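Local coordinates for protein taurocyamine kinase (Schistosoma mansoni, PDB 4WOD) that catalyses the reversible transfer of phosphate between ATP and the guanidino group of taurocyamine, as a duplicated phosphagen kinase that uses magnesium, at residues S5-Q10 and K34-K39; N19-K24 and N51-N56. The protein carries 4 engineered substitutions. All blocks are in the same frame, centred on the assembly; numbering follows the deposited sequence.

In the fold
Both interactions belong to the small helical N-terminal domain of the first of two phosphagen kinase repeats, and their segments alternate along the chain, with centres about 14 Å apart. Interaction 1, at the outer end, joins the start of helix 6-14 to the turn after helix 29-35; it is half surface, one leucine methyl and a bridging water doing the work. Interaction 2 is fully buried and nearer the bound arginine, and there the chemistry is polar: a Thr23-Asn53 side-chain bond beside a water held by asparagine groups, with a serine cap behind. Helix 6-14 packs on helix 46-55 between them, where Leu9 CD2 lies 3.7 Å from Ala54 CB.

Interaction 1: S5-Q10 and K34-K39; sequences SLQNLQ and KYQATK
Leu6, in the first turn of helix 6-14, reaches across to Gln36 in the type I beta turn from Tyr35 to Thr38, within the helical N-terminal domain of a phosphagen kinase. The apolar part is small. Leu6 holds CG anti to its backbone nitrogen (chi1 -178°), which carries CD2 out to the turn, 3.8 Å from Gln36 CA and 4.1 Å from Gln36 CB. The leucine therefore meets the root of the glutamine, not its amide. Leu6 also packs on Val32 of helix 29-35 and Val50 of helix 46-55.

The polar part runs through one water beside the exposed Gln7 and Gln36. It accepts from Gln7 N at 3.0 Å, an amide of the helix's first turn, and donates to Gln36 OE1 at 3.2 Å. Gln36 is extended beyond CG, which brings its amide oxygen to that water.

Each segment also has bonds of its own. Ser5 is the N-cap, its OG taking the Asn8 N hydrogen at 3.2 Å, and the turn closes through Thr38 N to Tyr35 O. Past it, Lys39 NZ curls back to Ala37 O at 3.2 Å, standing 46° out of the carbonyl plane.

Interaction 2: N19-K24 and N51-N56; sequences NHSLTK and NTNAYN
The Thr23 side chain comes over the face of the Asn53 amide from the opposing segment, in a buried contact of the N-terminal domain close to the bound arginine, where the capped start of helix 22-26 faces the end of helix 46-55. Asn51 and Thr52, first along the second segment, turn to helix 190-194, with Asn51 ND2 bonding to Asp194 O and Thr52 OG1 to Val191 O.

Asn53 carries the contact. Its OD1 accepts from Thr23 OG1 at 2.8 Å, the hydroxyl sitting well above the amide plane (65° out of it), so no in-plane lone pair is used. Thr23 CB and CG2 lean on the same oxygen, each at 3.4 Å. Asn53 ND2 donates to Leu61 O and, at 2.9 Å, to a water, so that both ends of the amide are held and its rotation is fixed. That carbonyl of Leu61 comes from the arginine-binding loop.

Asn56 closes the segment, its O lying 3.0 Å from the same water as a probable acceptor; Asn19 ND2 gives the water a weak bond. Asn19 points its CG anti to the backbone nitrogen (chi1 -163°), and its OD1 takes Ser21 N in an Asx turn. Ser21 OG in turn caps Lys24 N.

Ile13 of helix 6-14 packs against both Asn19 and Asn53, while Leu22 touches Tyr84 of helix 74-84.

Interaction 1: S5-Q10 and K34-K39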
# COMPACT_ATOMS: atom_id res chain seq x y z
N SER A 5 -9.94 -19.83 30.57
CA SER A 5 -8.93 -19.01 31.24
C SER A 5 -8.17 -18.09 30.28
O SER A 5 -7.91 -18.44 29.12
CB SER A 5 -7.93 -19.89 31.99
OG SER A 5 -7.21 -20.69 31.08
N LEU A 6 -7.85 -16.91 30.79
CA LEU A 6 -7.02 -15.96 30.05
C LEU A 6 -5.70 -16.59 29.60
O LEU A 6 -5.28 -16.42 28.45
CB LEU A 6 -6.76 -14.72 30.91
CG LEU A 6 -5.95 -13.57 30.30
CD1 LEU A 6 -6.67 -12.97 29.10
CD2 LEU A 6 -5.67 -12.53 31.38
N GLN A 7 -5.06 -17.36 30.48
CA GLN A 7 -3.81 -17.99 30.05
C GLN A 7 -4.03 -18.94 28.87
O GLN A 7 -3.19 -18.97 27.96
CB GLN A 7 -3.14 -18.72 31.22
CG GLN A 7 -4.00 -19.77 31.89
CD GLN A 7 -3.31 -20.41 33.09
OE1 GLN A 7 -2.22 -20.01 33.49
NE2 GLN A 7 -3.96 -21.41 33.66
N ASN A 8 -5.14 -19.68 28.86
CA ASN A 8 -5.44 -20.56 27.72
C ASN A 8 -5.61 -19.79 26.44
O ASN A 8 -5.17 -20.21 25.38
CB ASN A 8 -6.72 -21.38 27.94
CG ASN A 8 -6.51 -22.55 28.88
OD1 ASN A 8 -5.51 -22.61 29.59
ND2 ASN A 8 -7.47 -23.47 28.90
N LEU A 9 -6.31 -18.67 26.55
CA LEU A 9 -6.65 -17.86 25.38
C LEU A 9 -5.37 -17.22 24.82
O LEU A 9 -5.18 -17.13 23.59
CB LEU A 9 -7.70 -16.79 25.76
CG LEU A 9 -9.13 -17.25 26.10
CD1 LEU A 9 -10.06 -16.07 26.48
CD2 LEU A 9 -9.74 -18.08 24.97
N GLN A 10 -4.48 -16.81 25.71
CA GLN A 10 -3.20 -16.25 25.28
C GLN A 10 -2.39 -17.28 24.49
O GLN A 10 -1.92 -16.99 23.40
CB GLN A 10 -2.37 -15.77 26.48
CG GLN A 10 -1.05 -15.15 26.07
CD GLN A 10 0.03 -15.30 27.13
OE1 GLN A 10 0.08 -16.30 27.83
NE2 GLN A 10 0.89 -14.28 27.28
N LYS A 34 -0.83 -9.95 35.59
CA LYS A 34 -1.43 -8.83 36.30
C LYS A 34 -2.95 -8.95 36.39
O LYS A 34 -3.53 -8.66 37.43
CB LYS A 34 -1.05 -7.52 35.62
CG LYS A 34 -1.60 -6.30 36.33
CD LYS A 34 -1.01 -5.02 35.77
CE LYS A 34 -1.31 -3.86 36.70
NZ LYS A 34 -0.93 -2.57 36.08
N TYR A 35 -3.61 -9.37 35.30
CA TYR A 35 -5.06 -9.23 35.20
C TYR A 35 -5.89 -10.52 35.25
O TYR A 35 -7.11 -10.46 35.12
CB TYR A 35 -5.40 -8.50 33.91
CG TYR A 35 -4.95 -7.04 33.86
CD1 TYR A 35 -5.28 -6.15 34.88
CD2 TYR A 35 -4.25 -6.55 32.77
CE1 TYR A 35 -4.89 -4.81 34.82
CE2 TYR A 35 -3.85 -5.22 32.69
CZ TYR A 35 -4.18 -4.36 33.71
OH TYR A 35 -3.80 -3.04 33.62
N GLN A 36 -5.27 -11.67 35.43
CA GLN A 36 -6.02 -12.91 35.19
C GLN A 36 -7.11 -13.18 36.24
O GLN A 36 -7.99 -14.01 36.01
CB GLN A 36 -5.07 -14.11 35.12
CG GLN A 36 -4.17 -14.22 36.32
CD GLN A 36 -3.31 -15.47 36.30
OE1 GLN A 36 -3.33 -16.25 35.34
NE2 GLN A 36 -2.56 -15.67 37.38
N ALA A 37 -7.06 -12.49 37.38
CA ALA A 37 -8.09 -12.63 38.40
C ALA A 37 -8.89 -11.35 38.57
O ALA A 37 -9.83 -11.30 39.37
CB ALA A 37 -7.48 -13.05 39.76
N THR A 38 -8.55 -10.31 37.82
CA THR A 38 -9.22 -9.03 37.97
C THR A 38 -10.60 -8.97 37.29
O THR A 38 -10.77 -9.46 36.15
CB THR A 38 -8.33 -7.90 37.44
OG1 THR A 38 -7.04 -8.01 38.06
CG2 THR A 38 -8.93 -6.53 37.75
N LYS A 39 -11.58 -8.40 37.99
CA LYS A 39 -12.92 -8.18 37.45
C LYS A 39 -13.25 -6.68 37.35
O LYS A 39 -12.89 -5.90 38.23
CB LYS A 39 -13.99 -8.86 38.32
CG LYS A 39 -13.64 -10.24 38.85
CD LYS A 39 -13.53 -11.23 37.74
CE LYS A 39 -13.63 -12.67 38.25
NZ LYS A 39 -12.55 -13.03 39.22
O HOH W 1 -5.59 -17.37 33.41

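Interaction 2: N19-K24 and N51-N56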
# COMPACT_ATOMS: atom_id res chain seq x y z
N ASN A 19 -2.85 -15.56 13.30
CA ASN A 19 -3.21 -14.42 14.13
C ASN A 19 -2.09 -13.38 14.15
O ASN A 19 -0.97 -13.69 14.54
CB ASN A 19 -3.57 -14.88 15.55
CG ASN A 19 -4.33 -13.84 16.32
OD1 ASN A 19 -3.93 -12.67 16.39
ND2 ASN A 19 -5.45 -14.24 16.91
N HIS A 20 -2.41 -12.17 13.72
CA HIS A 20 -1.49 -11.04 13.76
C HIS A 20 -2.16 -9.84 14.40
O HIS A 20 -1.96 -8.70 13.97
CB HIS A 20 -1.01 -10.69 12.35
CG HIS A 20 -0.43 -11.85 11.61
ND1 HIS A 20 -1.06 -12.43 10.53
CD2 HIS A 20 0.70 -12.56 11.82
CE1 HIS A 20 -0.33 -13.44 10.09
NE2 HIS A 20 0.74 -13.54 10.86
N SER A 21 -2.98 -10.09 15.41
CA SER A 21 -3.81 -9.05 16.00
C SER A 21 -3.00 -8.16 16.93
O SER A 21 -1.94 -8.56 17.39
CB SER A 21 -4.99 -9.67 16.76
OG SER A 21 -4.56 -10.67 17.69
N LEU A 22 -3.50 -6.96 17.22
CA LEU A 22 -2.89 -6.16 18.28
C LEU A 22 -3.11 -6.83 19.63
O LEU A 22 -2.36 -6.58 20.57
CB LEU A 22 -3.46 -4.74 18.30
CG LEU A 22 -3.17 -3.90 17.05
CD1 LEU A 22 -3.92 -2.57 17.10
CD2 LEU A 22 -1.66 -3.67 16.90
N THR A 23 -4.15 -7.66 19.74
CA THR A 23 -4.38 -8.44 20.96
C THR A 23 -3.21 -9.38 21.22
O THR A 23 -2.74 -9.52 22.34
CB THR A 23 -5.67 -9.28 20.88
OG1 THR A 23 -6.79 -8.40 20.90
CG2 THR A 23 -5.76 -10.24 22.07
N LYS A 24 -2.75 -10.01 20.16
CA LYS A 24 -1.61 -10.92 20.25
C LYS A 24 -0.37 -10.12 20.65
O LYS A 24 0.43 -10.55 21.49
CB LYS A 24 -1.40 -11.63 18.92
CG LYS A 24 -0.21 -12.56 18.87
CD LYS A 24 -0.29 -13.36 17.60
CE LYS A 24 0.88 -14.31 17.45
NZ LYS A 24 0.55 -15.38 16.49
N ASN A 51 -11.47 -13.09 24.05
CA ASN A 51 -11.98 -14.38 23.63
C ASN A 51 -12.16 -14.50 22.12
O ASN A 51 -11.72 -15.47 21.51
CB ASN A 51 -13.32 -14.65 24.32
CG ASN A 51 -13.79 -16.07 24.12
OD1 ASN A 51 -13.21 -17.01 24.66
ND2 ASN A 51 -14.83 -16.24 23.34
N THR A 52 -12.76 -13.48 21.50
CA THR A 52 -13.03 -13.56 20.06
C THR A 52 -11.72 -13.63 19.25
O THR A 52 -11.69 -14.21 18.15
CB THR A 52 -13.89 -12.35 19.58
OG1 THR A 52 -14.55 -12.68 18.34
CG2 THR A 52 -13.02 -11.10 19.40
N ASN A 53 -10.63 -13.10 19.79
CA ASN A 53 -9.35 -13.16 19.06
C ASN A 53 -8.81 -14.58 18.98
O ASN A 53 -8.13 -14.93 18.02
CB ASN A 53 -8.31 -12.26 19.71
CG ASN A 53 -8.69 -10.81 19.65
OD1 ASN A 53 -8.90 -10.17 20.68
ND2 ASN A 53 -8.78 -10.26 18.43
N ALA A 54 -9.10 -15.37 20.00
CA ALA A 54 -8.64 -16.76 20.03
C ALA A 54 -9.25 -17.60 18.92
O ALA A 54 -8.68 -18.61 18.52
CB ALA A 54 -8.95 -17.39 21.39
N TYR A 55 -10.43 -17.21 18.44
CA TYR A 55 -11.17 -18.04 17.49
C TYR A 55 -11.28 -17.39 16.13
O TYR A 55 -11.59 -18.05 15.16
CB TYR A 55 -12.55 -18.38 18.05
CG TYR A 55 -12.41 -19.06 19.38
CD1 TYR A 55 -11.85 -20.34 19.46
CD2 TYR A 55 -12.77 -18.43 20.55
CE1 TYR A 55 -11.69 -20.97 20.69
CE2 TYR A 55 -12.62 -19.05 21.78
CZ TYR A 55 -12.07 -20.31 21.84
OH TYR A 55 -11.93 -20.93 23.06
N ASN A 56 -11.03 -16.09 16.08
CA ASN A 56 -11.05 -15.37 14.81
C ASN A 56 -9.71 -14.68 14.55
O ASN A 56 -9.52 -13.51 14.88
CB ASN A 56 -12.20 -14.37 14.81
CG ASN A 56 -13.54 -15.04 15.05
OD1 ASN A 56 -14.01 -15.13 16.19
ND2 ASN A 56 -14.15 -15.54 13.97
O HOH W 2 -7.43 -11.95 16.46